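Local coordinates for protein magnesium-protoporphyrin O-methyltransferase (Synechocystis sp., PDB 4QDJ) that methylates magnesium-protoporphyrin IX to its 13-monomethyl ester with S-adenosylmethionine as methyl donor, a step of chlorophyll biosynthesis, at residues A[200-205]-A[225-230]; A[131-136]-A[150-155]; A[80-85]-A[106-111]; A[49-54]-A[159-164]. All coordinates share one frame; numbering follows the deposited sequence. Where two conformers were deposited one is given.

Contact 1 (A[200-205]-A[225-230])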
loop_
_atom_site.group_PDB
_atom_site.type_symbol
_atom_site.label_atom_id
_atom_site.label_comp_id
_atom_site.label_asym_id
_atom_site.label_seq_id
_atom_site.Cartn_x
_atom_site.Cartn_y
_atom_site.Cartn_z
ATOM N N LYS A 200 5.924 9.061 15.642
ATOM C CA LYS A 200 7.172 8.892 16.377
ATOM C C LYS A 200 8.164 8.049 15.581
ATOM O O LYS A 200 9.340 8.398 15.469
ATOM C CB LYS A 200 6.906 8.259 17.747
ATOM C CG LYS A 200 8.146 8.054 18.606
ATOM C CD LYS A 200 8.874 9.364 18.846
ATOM C CE LYS A 200 9.907 9.232 19.957
ATOM N NZ LYS A 200 10.914 8.173 19.675
ATOM N N ILE A 201 7.679 6.943 15.024
ATOM C CA ILE A 201 8.511 6.061 14.210
ATOM C C ILE A 201 9.038 6.793 12.978
ATOM O O ILE A 201 10.208 6.662 12.619
ATOM C CB ILE A 201 7.731 4.803 13.780
ATOM C CG1 ILE A 201 7.290 4.010 15.011
ATOM C CG2 ILE A 201 8.577 3.929 12.860
ATOM C CD1 ILE A 201 6.164 3.042 14.739
ATOM N N LEU A 202 8.174 7.574 12.338
ATOM C CA LEU A 202 8.582 8.358 11.178
ATOM C C LEU A 202 9.636 9.395 11.564
ATOM O O LEU A 202 10.625 9.581 10.856
ATOM C CB LEU A 202 7.371 9.026 10.524
ATOM C CG LEU A 202 6.448 8.076 9.756
ATOM C CD1 LEU A 202 5.132 8.755 9.391
ATOM C CD2 LEU A 202 7.144 7.547 8.508
ATOM N N GLY A 203 9.420 10.057 12.696
ATOM C CA GLY A 203 10.370 11.030 13.205
ATOM C C GLY A 203 11.716 10.411 13.531
ATOM O O GLY A 203 12.761 11.001 13.257
ATOM N N ASP A 204 11.691 9.215 14.113
ATOM C CA ASP A 204 12.919 8.498 14.451
ATOM C C ASP A 204 13.732 8.166 13.202
ATOM O O ASP A 204 14.955 8.036 13.262
ATOM C CB ASP A 204 12.607 7.212 15.223
ATOM C CG ASP A 204 12.132 7.478 16.641
ATOM O OD1 ASP A 204 12.356 8.596 17.152
ATOM O OD2 ASP A 204 11.544 6.559 17.249
ATOM N N ASN A 205 13.045 8.030 12.072
ATOM C CA ASN A 205 13.703 7.702 10.812
ATOM C C ASN A 205 14.049 8.926 9.967
ATOM O O ASN A 205 14.486 8.795 8.824
ATOM C CB ASN A 205 12.863 6.712 10.004
ATOM C CG ASN A 205 12.938 5.303 10.557
ATOM O OD1 ASN A 205 13.888 4.567 10.282
ATOM N ND2 ASN A 205 11.939 4.920 11.343
ATOM N N LEU A 225 -0.848 9.471 5.941
ATOM C CA LEU A 225 0.218 10.416 6.263
ATOM C C LEU A 225 1.240 10.490 5.140
ATOM O O LEU A 225 1.730 9.463 4.670
ATOM C CB LEU A 225 0.933 10.010 7.554
ATOM C CG LEU A 225 0.095 9.896 8.827
ATOM C CD1 LEU A 225 0.971 9.468 9.996
ATOM C CD2 LEU A 225 -0.606 11.210 9.132
ATOM N N GLU A 226 1.554 11.708 4.714
ATOM C CA GLU A 226 2.672 11.939 3.812
ATOM C C GLU A 226 3.853 12.399 4.648
ATOM O O GLU A 226 3.773 13.417 5.336
ATOM C CB GLU A 226 2.329 13.005 2.770
ATOM C CG GLU A 226 3.483 13.339 1.835
ATOM C CD GLU A 226 3.184 14.520 0.932
ATOM O OE1 GLU A 226 2.602 15.512 1.418
ATOM O OE2 GLU A 226 3.526 14.458 -0.266
ATOM N N ALA A 227 4.939 11.637 4.602
ATOM C CA ALA A 227 6.141 11.974 5.349
ATOM C C ALA A 227 7.260 12.342 4.386
ATOM O O ALA A 227 7.468 11.674 3.372
ATOM C CB ALA A 227 6.558 10.813 6.238
ATOM N N VAL A 228 7.973 13.416 4.700
ATOM C CA VAL A 228 9.059 13.887 3.850
ATOM C C VAL A 228 10.366 13.963 4.636
ATOM O O VAL A 228 10.388 14.422 5.780
ATOM C CB VAL A 228 8.723 15.259 3.222
ATOM C CG1 VAL A 228 9.931 15.841 2.504
ATOM C CG2 VAL A 228 7.542 15.127 2.269
ATOM N N ARG A 229 11.447 13.491 4.023
ATOM C CA ARG A 229 12.757 13.489 4.654
ATOM C C ARG A 229 13.223 14.920 4.898
ATOM O O ARG A 229 13.307 15.723 3.970
ATOM C CB ARG A 229 13.756 12.730 3.775
ATOM C CG ARG A 229 15.043 12.348 4.476
ATOM C CD ARG A 229 15.933 11.498 3.582
ATOM N NE ARG A 229 15.485 10.109 3.485
ATOM C CZ ARG A 229 15.752 9.175 4.394
ATOM N NH1 ARG A 229 16.451 9.487 5.479
ATOM N NH2 ARG A 229 15.316 7.934 4.224
ATOM N N SER A 230 13.511 15.238 6.156
ATOM C CA SER A 230 13.909 16.590 6.531
ATOM C C SER A 230 15.424 16.735 6.594
ATOM O O SER A 230 16.160 15.849 6.158
ATOM C CB SER A 230 13.286 16.977 7.874
ATOM O OG SER A 230 13.641 16.051 8.886
HETATM O O HOH W 1 15.699 6.567 6.810
#

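Contact 2 (A[131-136]-A[150-155]). With SAM (S-adenosylmethionine), chain B.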
loop_
_atom_site.group_PDB
_atom_site.type_symbol
_atom_site.label_atom_id
_atom_site.label_comp_id
_atom_site.label_asym_id
_atom_site.label_seq_id
_atom_site.Cartn_x
_atom_site.Cartn_y
_atom_site.Cartn_z
ATOM N N VAL A 131 8.132 6.245 -1.597
ATOM C CA VAL A 131 7.717 4.904 -1.215
ATOM C C VAL A 131 6.319 4.992 -0.615
ATOM O O VAL A 131 6.047 5.863 0.211
ATOM C CB VAL A 131 8.697 4.277 -0.202
ATOM C CG1 VAL A 131 8.222 2.898 0.227
ATOM C CG2 VAL A 131 10.093 4.198 -0.805
ATOM N N ILE A 132 5.430 4.106 -1.051
ATOM C CA ILE A 132 4.043 4.137 -0.604
ATOM C C ILE A 132 3.614 2.779 -0.063
ATOM O O ILE A 132 3.890 1.745 -0.667
ATOM C CB ILE A 132 3.091 4.550 -1.749
ATOM C CG1 ILE A 132 3.574 5.842 -2.413
ATOM C CG2 ILE A 132 1.664 4.710 -1.231
ATOM C CD1 ILE A 132 2.738 6.260 -3.605
ATOM N N CYS A 133 2.935 2.789 1.078
ATOM C CA CYS A 133 2.439 1.562 1.687
ATOM C C CYS A 133 1.038 1.805 2.236
ATOM O O CYS A 133 0.879 2.354 3.327
ATOM C CB CYS A 133 3.387 1.112 2.798
ATOM S SG CYS A 133 3.010 -0.494 3.514
ATOM N N LEU A 134 0.026 1.407 1.467
ATOM C CA LEU A 134 -1.366 1.676 1.820
ATOM C C LEU A 134 -2.097 0.436 2.310
ATOM O O LEU A 134 -2.085 -0.601 1.647
ATOM C CB LEU A 134 -2.129 2.243 0.621
ATOM C CG LEU A 134 -1.638 3.541 -0.015
ATOM C CD1 LEU A 134 -2.615 3.992 -1.092
ATOM C CD2 LEU A 134 -1.448 4.624 1.038
ATOM N N ASP A 135 -2.743 0.563 3.467
ATOM C CA ASP A 135 -3.599 -0.487 4.021
ATOM C C ASP A 135 -2.893 -1.838 4.135
ATOM O O ASP A 135 -3.488 -2.887 3.879
ATOM C CB ASP A 135 -4.893 -0.625 3.210
ATOM C CG ASP A 135 -5.766 0.623 3.270
ATOM O OD1 ASP A 135 -5.440 1.560 4.033
ATOM O OD2 ASP A 135 -6.791 0.663 2.556
ATOM N N VAL A 136 -1.621 -1.802 4.516
ATOM C CA VAL A 136 -0.839 -3.015 4.708
ATOM C C VAL A 136 -0.497 -3.186 6.186
ATOM O O VAL A 136 -0.566 -4.289 6.729
ATOM C CB VAL A 136 0.462 -2.976 3.879
ATOM C CG1 VAL A 136 1.344 -4.172 4.199
ATOM C CG2 VAL A 136 0.145 -2.921 2.391
ATOM N N SER A 150 10.482 1.457 9.319
ATOM C CA SER A 150 11.900 1.791 9.310
ATOM C C SER A 150 12.587 1.263 8.054
ATOM O O SER A 150 13.435 1.937 7.471
ATOM C CB SER A 150 12.589 1.261 10.568
ATOM O OG SER A 150 12.082 1.901 11.727
ATOM N N HIS A 151 12.211 0.063 7.625
ATOM C CA HIS A 151 12.799 -0.486 6.412
ATOM C C HIS A 151 12.354 0.293 5.178
ATOM O O HIS A 151 13.165 0.610 4.310
ATOM C CB HIS A 151 12.469 -1.964 6.231
ATOM C CG HIS A 151 13.135 -2.574 5.039
ATOM N ND1 HIS A 151 14.470 -2.919 5.033
ATOM C CD2 HIS A 151 12.665 -2.866 3.805
ATOM C CE1 HIS A 151 14.787 -3.418 3.851
ATOM N NE2 HIS A 151 13.710 -3.394 3.086
ATOM N N LEU A 152 11.061 0.592 5.104
ATOM C CA LEU A 152 10.527 1.367 3.991
ATOM C C LEU A 152 11.181 2.742 3.926
ATOM O O LEU A 152 11.485 3.246 2.842
ATOM C CB LEU A 152 9.008 1.504 4.109
ATOM C CG LEU A 152 8.209 0.212 3.927
ATOM C CD1 LEU A 152 6.733 0.466 4.168
ATOM C CD2 LEU A 152 8.434 -0.368 2.536
ATOM N N ALA A 153 11.407 3.337 5.095
ATOM C CA ALA A 153 12.055 4.641 5.175
ATOM C C ALA A 153 13.453 4.596 4.567
ATOM O O ALA A 153 13.890 5.553 3.930
ATOM C CB ALA A 153 12.112 5.120 6.619
ATOM N N SER A 154 14.144 3.473 4.749
ATOM C CA SER A 154 15.502 3.323 4.231
ATOM C C SER A 154 15.530 3.254 2.706
ATOM O O SER A 154 16.583 3.420 2.090
ATOM C CB SER A 154 16.181 2.085 4.827
ATOM O OG SER A 154 15.692 0.889 4.242
ATOM N N LEU A 155 14.373 3.007 2.100
ATOM C CA LEU A 155 14.277 2.932 0.646
ATOM C C LEU A 155 13.888 4.277 0.047
ATOM O O LEU A 155 14.012 4.486 -1.159
ATOM C CB LEU A 155 13.241 1.883 0.232
ATOM C CG LEU A 155 13.335 0.502 0.882
ATOM C CD1 LEU A 155 12.218 -0.395 0.363
ATOM C CD2 LEU A 155 14.699 -0.126 0.634
HETATM N N SAM B . -1.875 -1.577 -0.910
HETATM C CA SAM B . -2.908 -2.236 -1.705
HETATM C C SAM B . -4.103 -1.315 -1.909
HETATM O O SAM B . -4.358 -0.423 -1.098
HETATM O OXT SAM B . -4.835 -1.442 -2.891
HETATM C CB SAM B . -3.345 -3.571 -1.098
HETATM C CG SAM B . -3.908 -3.538 0.321
HETATM S SD SAM B . -4.466 -5.178 0.870
HETATM C CE SAM B . -5.577 -4.752 2.234
HETATM C "C5'" SAM B . -3.026 -5.719 1.815
HETATM C "C4'" SAM B . -1.950 -6.304 0.913
HETATM O "O4'" SAM B . -0.715 -6.255 1.595
HETATM C "C3'" SAM B . -2.202 -7.762 0.550
HETATM O "O3'" SAM B . -2.148 -7.902 -0.851
HETATM C "C2'" SAM B . -1.046 -8.514 1.179
HETATM O "O2'" SAM B . -0.616 -9.595 0.381
HETATM C "C1'" SAM B . 0.006 -7.426 1.295
HETATM N N9 SAM B . 1.011 -7.685 2.333
HETATM C C8 SAM B . 0.794 -8.089 3.623
HETATM N N7 SAM B . 1.995 -8.207 4.235
HETATM C C5 SAM B . 2.966 -7.882 3.351
HETATM C C6 SAM B . 4.348 -7.835 3.452
HETATM N N6 SAM B . 4.950 -8.154 4.595
HETATM N N1 SAM B . 5.091 -7.460 2.354
HETATM C C2 SAM B . 4.467 -7.129 1.168
HETATM N N3 SAM B . 3.092 -7.182 1.074
HETATM C C4 SAM B . 2.359 -7.549 2.152
#

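Contact 3 (A[80-85]-A[106-111])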
loop_
_atom_site.group_PDB
_atom_site.type_symbol
_atom_site.label_atom_id
_atom_site.label_comp_id
_atom_site.label_asym_id
_atom_site.label_seq_id
_atom_site.Cartn_x
_atom_site.Cartn_y
_atom_site.Cartn_z
ATOM N N LEU A 80 -1.092 5.301 -11.037
ATOM C CA LEU A 80 0.155 6.062 -10.996
ATOM C C LEU A 80 0.935 5.890 -12.297
ATOM O O LEU A 80 1.489 6.851 -12.827
ATOM C CB LEU A 80 1.017 5.668 -9.793
ATOM C CG LEU A 80 0.487 6.117 -8.428
ATOM C CD1 LEU A 80 1.465 5.732 -7.327
ATOM C CD2 LEU A 80 0.232 7.622 -8.417
ATOM N N ALA A 81 0.965 4.664 -12.814
ATOM C CA ALA A 81 1.635 4.390 -14.081
ATOM C C ALA A 81 0.927 5.095 -15.235
ATOM O O ALA A 81 1.574 5.604 -16.150
ATOM C CB ALA A 81 1.710 2.894 -14.335
ATOM N N GLN A 82 -0.402 5.117 -15.185
ATOM C CA GLN A 82 -1.199 5.823 -16.182
ATOM C C GLN A 82 -0.844 7.307 -16.214
ATOM O O GLN A 82 -0.879 7.941 -17.271
ATOM C CB GLN A 82 -2.695 5.642 -15.901
ATOM C CG GLN A 82 -3.227 4.265 -16.268
ATOM C CD GLN A 82 -4.667 4.042 -15.835
ATOM O OE1 GLN A 82 -5.049 4.365 -14.710
ATOM N NE2 GLN A 82 -5.475 3.485 -16.733
ATOM N N ALA A 83 -0.492 7.849 -15.051
ATOM C CA ALA A 83 -0.131 9.259 -14.932
ATOM C C ALA A 83 1.343 9.515 -15.252
ATOM O O ALA A 83 1.815 10.650 -15.173
ATOM C CB ALA A 83 -0.477 9.780 -13.542
ATOM N N GLY A 84 2.069 8.457 -15.604
ATOM C CA GLY A 84 3.445 8.597 -16.047
ATOM C C GLY A 84 4.537 8.202 -15.065
ATOM O O GLY A 84 5.720 8.283 -15.397
ATOM N N ALA A 85 4.162 7.779 -13.864
ATOM C CA ALA A 85 5.162 7.385 -12.871
ATOM C C ALA A 85 5.873 6.102 -13.278
ATOM O O ALA A 85 5.317 5.275 -14.002
ATOM C CB ALA A 85 4.523 7.216 -11.502
ATOM N N GLU A 106 -4.004 -5.685 -19.316
ATOM C CA GLU A 106 -5.287 -5.485 -19.978
ATOM C C GLU A 106 -5.571 -4.016 -20.269
ATOM O O GLU A 106 -6.147 -3.681 -21.303
ATOM C CB GLU A 106 -6.422 -6.073 -19.135
ATOM C CG GLU A 106 -6.479 -7.593 -19.131
ATOM C CD GLU A 106 -7.591 -8.128 -18.249
ATOM O OE1 GLU A 106 -8.276 -7.314 -17.597
ATOM O OE2 GLU A 106 -7.779 -9.362 -18.208
ATOM N N VAL A 107 -5.162 -3.139 -19.360
ATOM C CA VAL A 107 -5.522 -1.731 -19.472
ATOM C C VAL A 107 -4.380 -0.858 -20.001
ATOM O O VAL A 107 -4.621 0.193 -20.594
ATOM C CB VAL A 107 -6.066 -1.181 -18.129
ATOM C CG1 VAL A 107 -4.938 -0.934 -17.147
ATOM C CG2 VAL A 107 -6.862 0.085 -18.356
ATOM N N LEU A 108 -3.141 -1.303 -19.808
ATOM C CA LEU A 108 -1.982 -0.508 -20.208
ATOM C C LEU A 108 -1.288 -1.037 -21.457
ATOM O O LEU A 108 -0.502 -0.321 -22.080
ATOM C CB LEU A 108 -0.973 -0.413 -19.063
ATOM C CG LEU A 108 -1.523 0.170 -17.764
ATOM C CD1 LEU A 108 -0.412 0.404 -16.761
ATOM C CD2 LEU A 108 -2.262 1.454 -18.060
ATOM N N ALA A 109 -1.583 -2.285 -21.813
ATOM C CA ALA A 109 -0.956 -2.946 -22.956
ATOM C C ALA A 109 0.569 -2.883 -22.881
ATOM O O ALA A 109 1.169 -3.386 -21.933
ATOM C CB ALA A 109 -1.461 -2.355 -24.271
ATOM N N TYR A 110 1.190 -2.251 -23.871
ATOM C CA TYR A 110 2.646 -2.168 -23.917
ATOM C C TYR A 110 3.166 -0.769 -23.612
ATOM O O TYR A 110 4.315 -0.440 -23.910
ATOM C CB TYR A 110 3.167 -2.667 -25.263
ATOM C CG TYR A 110 2.753 -4.089 -25.537
ATOM C CD1 TYR A 110 3.409 -5.149 -24.926
ATOM C CD2 TYR A 110 1.690 -4.373 -26.381
ATOM C CE1 TYR A 110 3.029 -6.454 -25.160
ATOM C CE2 TYR A 110 1.302 -5.673 -26.623
ATOM C CZ TYR A 110 1.975 -6.711 -26.011
ATOM O OH TYR A 110 1.593 -8.010 -26.246
ATOM N N GLY A 111 2.314 0.050 -23.007
ATOM C CA GLY A 111 2.715 1.376 -22.584
ATOM C C GLY A 111 3.446 1.333 -21.258
ATOM O O GLY A 111 4.067 0.329 -20.905
HETATM O O HOH W 2 -4.947 2.973 -19.621
#

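Contact 4 (A[49-54]-A[159-164])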
loop_
_atom_site.group_PDB
_atom_site.type_symbol
_atom_site.label_atom_id
_atom_site.label_comp_id
_atom_site.label_asym_id
_atom_site.label_seq_id
_atom_site.Cartn_x
_atom_site.Cartn_y
_atom_site.Cartn_z
ATOM N N ASP A 49 -7.572 7.333 -4.597
ATOM C CA ASP A 49 -7.755 8.575 -5.343
ATOM C C ASP A 49 -7.116 9.778 -4.648
ATOM O O ASP A 49 -6.587 10.670 -5.309
ATOM C CB ASP A 49 -9.239 8.840 -5.620
ATOM C CG ASP A 49 -9.813 7.914 -6.679
ATOM O OD1 ASP A 49 -9.028 7.301 -7.434
ATOM O OD2 ASP A 49 -11.055 7.803 -6.759
ATOM N N SER A 50 -7.161 9.801 -3.319
ATOM C CA SER A 50 -6.555 10.885 -2.550
ATOM C C SER A 50 -5.040 10.913 -2.730
ATOM O O SER A 50 -4.437 11.976 -2.873
ATOM C CB SER A 50 -6.901 10.755 -1.062
ATOM O OG SER A 50 -8.268 11.043 -0.822
ATOM N N VAL A 51 -4.425 9.735 -2.716
ATOM C CA VAL A 51 -2.977 9.644 -2.874
ATOM C C VAL A 51 -2.550 10.008 -4.296
ATOM O O VAL A 51 -1.601 10.768 -4.494
ATOM C CB VAL A 51 -2.453 8.251 -2.465
ATOM C CG1 VAL A 51 -0.975 8.098 -2.821
ATOM C CG2 VAL A 51 -2.669 8.040 -0.976
ATOM N N VAL A 52 -3.267 9.485 -5.285
ATOM C CA VAL A 52 -3.010 9.849 -6.674
ATOM C C VAL A 52 -3.119 11.363 -6.849
ATOM O O VAL A 52 -2.270 11.987 -7.492
ATOM C CB VAL A 52 -3.975 9.130 -7.642
ATOM C CG1 VAL A 52 -3.813 9.665 -9.062
ATOM C CG2 VAL A 52 -3.735 7.626 -7.606
ATOM N N ALA A 53 -4.149 11.954 -6.248
ATOM C CA ALA A 53 -4.367 13.394 -6.346
ATOM C C ALA A 53 -3.210 14.200 -5.752
ATOM O O ALA A 53 -2.810 15.221 -6.316
ATOM C CB ALA A 53 -5.684 13.781 -5.683
ATOM N N TRP A 54 -2.679 13.743 -4.619
ATOM C CA TRP A 54 -1.522 14.391 -4.003
ATOM C C TRP A 54 -0.354 14.416 -4.975
ATOM O O TRP A 54 0.281 15.452 -5.182
ATOM C CB TRP A 54 -1.072 13.634 -2.753
ATOM C CG TRP A 54 -1.829 13.932 -1.502
ATOM C CD1 TRP A 54 -2.768 14.903 -1.310
ATOM C CD2 TRP A 54 -1.702 13.242 -0.254
ATOM N NE1 TRP A 54 -3.237 14.857 -0.017
ATOM C CE2 TRP A 54 -2.599 13.845 0.650
ATOM C CE3 TRP A 54 -0.919 12.168 0.184
ATOM C CZ2 TRP A 54 -2.731 13.411 1.969
ATOM C CZ3 TRP A 54 -1.051 11.739 1.492
ATOM C CH2 TRP A 54 -1.950 12.361 2.369
ATOM N N ARG A 159 10.397 10.741 0.160
ATOM C CA ARG A 159 9.025 10.703 0.649
ATOM C C ARG A 159 8.499 9.301 0.951
ATOM O O ARG A 159 8.729 8.359 0.193
ATOM C CB ARG A 159 8.102 11.416 -0.347
ATOM C CG ARG A 159 6.625 11.326 -0.007
ATOM C CD ARG A 159 5.796 12.238 -0.892
ATOM N NE ARG A 159 6.018 11.983 -2.312
ATOM C CZ ARG A 159 5.408 12.642 -3.292
ATOM N NH1 ARG A 159 4.533 13.598 -3.007
ATOM N NH2 ARG A 159 5.675 12.348 -4.558
ATOM N N LEU A 160 7.794 9.184 2.073
ATOM C CA LEU A 160 7.124 7.950 2.456
ATOM C C LEU A 160 5.658 8.253 2.751
ATOM O O LEU A 160 5.349 9.118 3.568
ATOM C CB LEU A 160 7.800 7.343 3.688
ATOM C CG LEU A 160 7.206 6.062 4.281
ATOM C CD1 LEU A 160 7.120 4.959 3.233
ATOM C CD2 LEU A 160 8.030 5.606 5.479
ATOM N N ILE A 161 4.755 7.555 2.069
ATOM C CA ILE A 161 3.327 7.724 2.305
ATOM C C ILE A 161 2.757 6.438 2.889
ATOM O O ILE A 161 2.973 5.359 2.342
ATOM C CB ILE A 161 2.583 8.088 1.007
ATOM C CG1 ILE A 161 3.032 9.466 0.516
ATOM C CG2 ILE A 161 1.076 8.065 1.222
ATOM C CD1 ILE A 161 2.584 9.787 -0.892
ATOM N N LEU A 162 2.048 6.558 4.008
ATOM C CA LEU A 162 1.486 5.403 4.700
ATOM C C LEU A 162 0.010 5.613 4.991
ATOM O O LEU A 162 -0.438 6.742 5.174
ATOM C CB LEU A 162 2.192 5.181 6.041
ATOM C CG LEU A 162 3.710 5.046 6.102
ATOM C CD1 LEU A 162 4.158 4.986 7.555
ATOM C CD2 LEU A 162 4.171 3.813 5.342
ATOM N N SER A 163 -0.744 4.521 5.053
ATOM C CA SER A 163 -2.086 4.580 5.614
ATOM C C SER A 163 -2.274 3.470 6.641
ATOM O O SER A 163 -1.664 2.404 6.543
ATOM C CB SER A 163 -3.165 4.527 4.528
ATOM O OG SER A 163 -3.248 3.245 3.937
ATOM N N PHE A 164 -3.109 3.737 7.638
ATOM C CA PHE A 164 -3.340 2.792 8.718
ATOM C C PHE A 164 -4.689 3.074 9.359
ATOM O O PHE A 164 -5.247 4.158 9.192
ATOM C CB PHE A 164 -2.222 2.886 9.765
ATOM C CG PHE A 164 -2.110 4.238 10.420
ATOM C CD1 PHE A 164 -1.413 5.268 9.806
ATOM C CD2 PHE A 164 -2.692 4.477 11.655
ATOM C CE1 PHE A 164 -1.308 6.512 10.404
ATOM C CE2 PHE A 164 -2.590 5.718 12.261
ATOM C CZ PHE A 164 -1.897 6.736 11.633
#

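Contact 1 (A[200-205]-A[225-230])
Leu-225, at the start of 225-230, sets its CD1 methyl against CD1 of Leu-202 on the helix at 4.3 Å, a loose apolar touch between two buried leucines. Glu-226 turns its side chain from the helix to the other face of the sheet, where its carboxylate forms salt bridges with Arg-159 and Arg-211. With Ala-227 the strand faces the helix again: the small CB faces the fork of Leu-202, 4.0 Å from CD1 and from CD2. Leu-202 reaches it with CG anti to the carbonyl carbon, chi1 -73°, and its side chain also packs on Leu-160 and Ile-209 of the flanking strands. Helix 195-204 thus covers the antiparallel edge of the Rossmann-like sheet of a class I methyltransferase, where strand 221-229 lies between 159-164 and 207-216. At Arg-229 the link to the helix turns polar. Its chain bends at chi3, -77°, and brings the guanidinium toward the end of the helix, where NH1 stands 3.9 Å from Asn-205 O. A water bridges the two groups: lying in the guanidinium plane, it accepts from Arg-229 NH2 at 3.0 Å and donates to Asn-205 O at 3.2 Å. The same NH2 also bonds to Ala-156 O. Asn-205, the first residue to leave helical geometry, folds its amide back so that ND2 donates to Ile-201 O at 2.8 Å from above the carbonyl plane, and ND2 also bonds to Ser-150 OG.

Contact 2 (A[131-136]-A[150-155])
Val-131 and Leu-152 carry the apolar part, their side chains crossing at a slant with Val-131 CG1 4.0 Å from Leu-152 CD2. The second branch, Val-131 CG2, rests on Leu-155 CB at 4.0 Å. Leu-152 divides its own fork between two strand residues: CD2 serves the valine, while CD1 closes on Cys-133 CB at 3.7 Å, with Cys-133 SG hardly farther. Replacing Val-131 by alanine takes away both methyls and is likely to leave a gap under Leu-152 and Leu-155. Beyond the strand's end the segment meets S-adenosylmethionine. One contact there is polar: the cofactor's amino N donates a hydrogen bond of 2.7 Å to Leu-134 O. The others are close van der Waals approaches, Asp-135 O to the methyl carbon CE at 3.2 Å and Val-136 CG2 to the ribose O4' at 3.5 Å. Asp-135 turns its carboxylate elsewhere, to Ser-163, Tyr-220 and Ser-222. Strand 131-133 and helix 150-155 run roughly antiparallel, at 153°, as two legs of the beta-alpha-beta unit completed by strand 159-164; Ile-132, on the reverse face, packs against Leu-55 of helix 35-58.

Contact 3 (A[80-85]-A[106-111])
Gln-82 lays the aliphatic part of its side chain across Leu-108 at about a right angle, CG meeting Leu-108 CD2 at 3.5 Å. The other branch of the leucine, CD1, goes to Ala-81 CB at 4.1 Å, so the fork spans two successive residues of the helix. At the outer margin the amide end of Gln-82 crosses Val-107 at about a right angle, NE2 4.0 Å from Val-107 CG2. That amide also has a polar tie to the opposite helix: NE2 donates to a water at 3.0 Å, and the water in turn donates to Val-107 O at 3.0 Å. A chi1 of -75°, followed by an extended chain, lets Gln-82 reach across from one helix end to the other. Behind this first shell, Pro-114 packs on both Ala-81 and Leu-108, while Leu-80 faces inward to Val-52 and Leu-55 of helix 35-58. The backbone ends are shaped by turns. Helix 77-82 finishes in a Schellman motif, in which Gly-84 takes a positive phi of 104° and Ala-85 N bonds back to Leu-80 O. Helix 94-108 leaves through Ala-109, also of positive phi, into a type II' beta turn from Leu-108 to Gly-111. Just beyond it, Asn-112 ND2 bonds to Ala-81 O and Ala-85 O, tying this turn to the end of the first helix. The two helices flank strand 86-91 in the chain, and their C-terminal ends meet here in the alternating strand-helix succession of the Rossmann-like methyltransferase fold.

Contact 4 (A[49-54]-A[159-164])
Ile-161 points its CG2 methyl at the indole of Trp-54, meeting CZ3 at the ring's edge and near its plane at 4.3 Å. The same methyl lies 4.3 Å from Val-51 CG2, so a single branch of the isoleucine bears on two residues of successive helical turns. The valine's other methyl, Val-51 CG1, comes to 4.4 Å from Ile-161 CD1, so that both ends of the isoleucine take part. The indole is swung back along its own helix, chi1 -82°, and spreads over the carbonyl of Ser-50, whose O stands 3.5 Å above the ring plane toward its rim. Arg-211 makes a cation-pi interaction with the ring and donates to Trp-54 O. The whole contact is apolar and rather loose; the charges stand at its margin. Arg-159, which points toward the helix from the start of the strand, forms a salt bridge through NH1 with Asp-58 and a hydrogen bond through NE with Thr-130. Leu-55, one residue on from Trp-54, also packs against Ile-161. Long helix 35-58 therefore lies over the face of the sheet that carries Ile-161, while Leu-160 and Leu-162 point to helix 195-204 on the reverse: the alpha-beta-alpha layering of a class I methyltransferase.

Overall arrangement
Contacts 1, 2 and 4 are buried against one sheet, whereas contact 3 is partly exposed and joins two helix ends. Contacts 1 and 2 lie on one face and touch directly; contact 4 covers the other, where its strand 159-164 stands between the strands of contacts 2 and 1 and is hydrogen-bonded to both. Side-chain chemistry follows place: contacts 2 and 4 meet through apolar side chains, with a cysteine sulfur in contact 2, while contacts 1 and 3 add a water bridge at a helix end. Contact 2 alone includes residues bound to the cofactor. Contact 3 reaches the core through Leu-80, which packs on Ile-132 of contact 2.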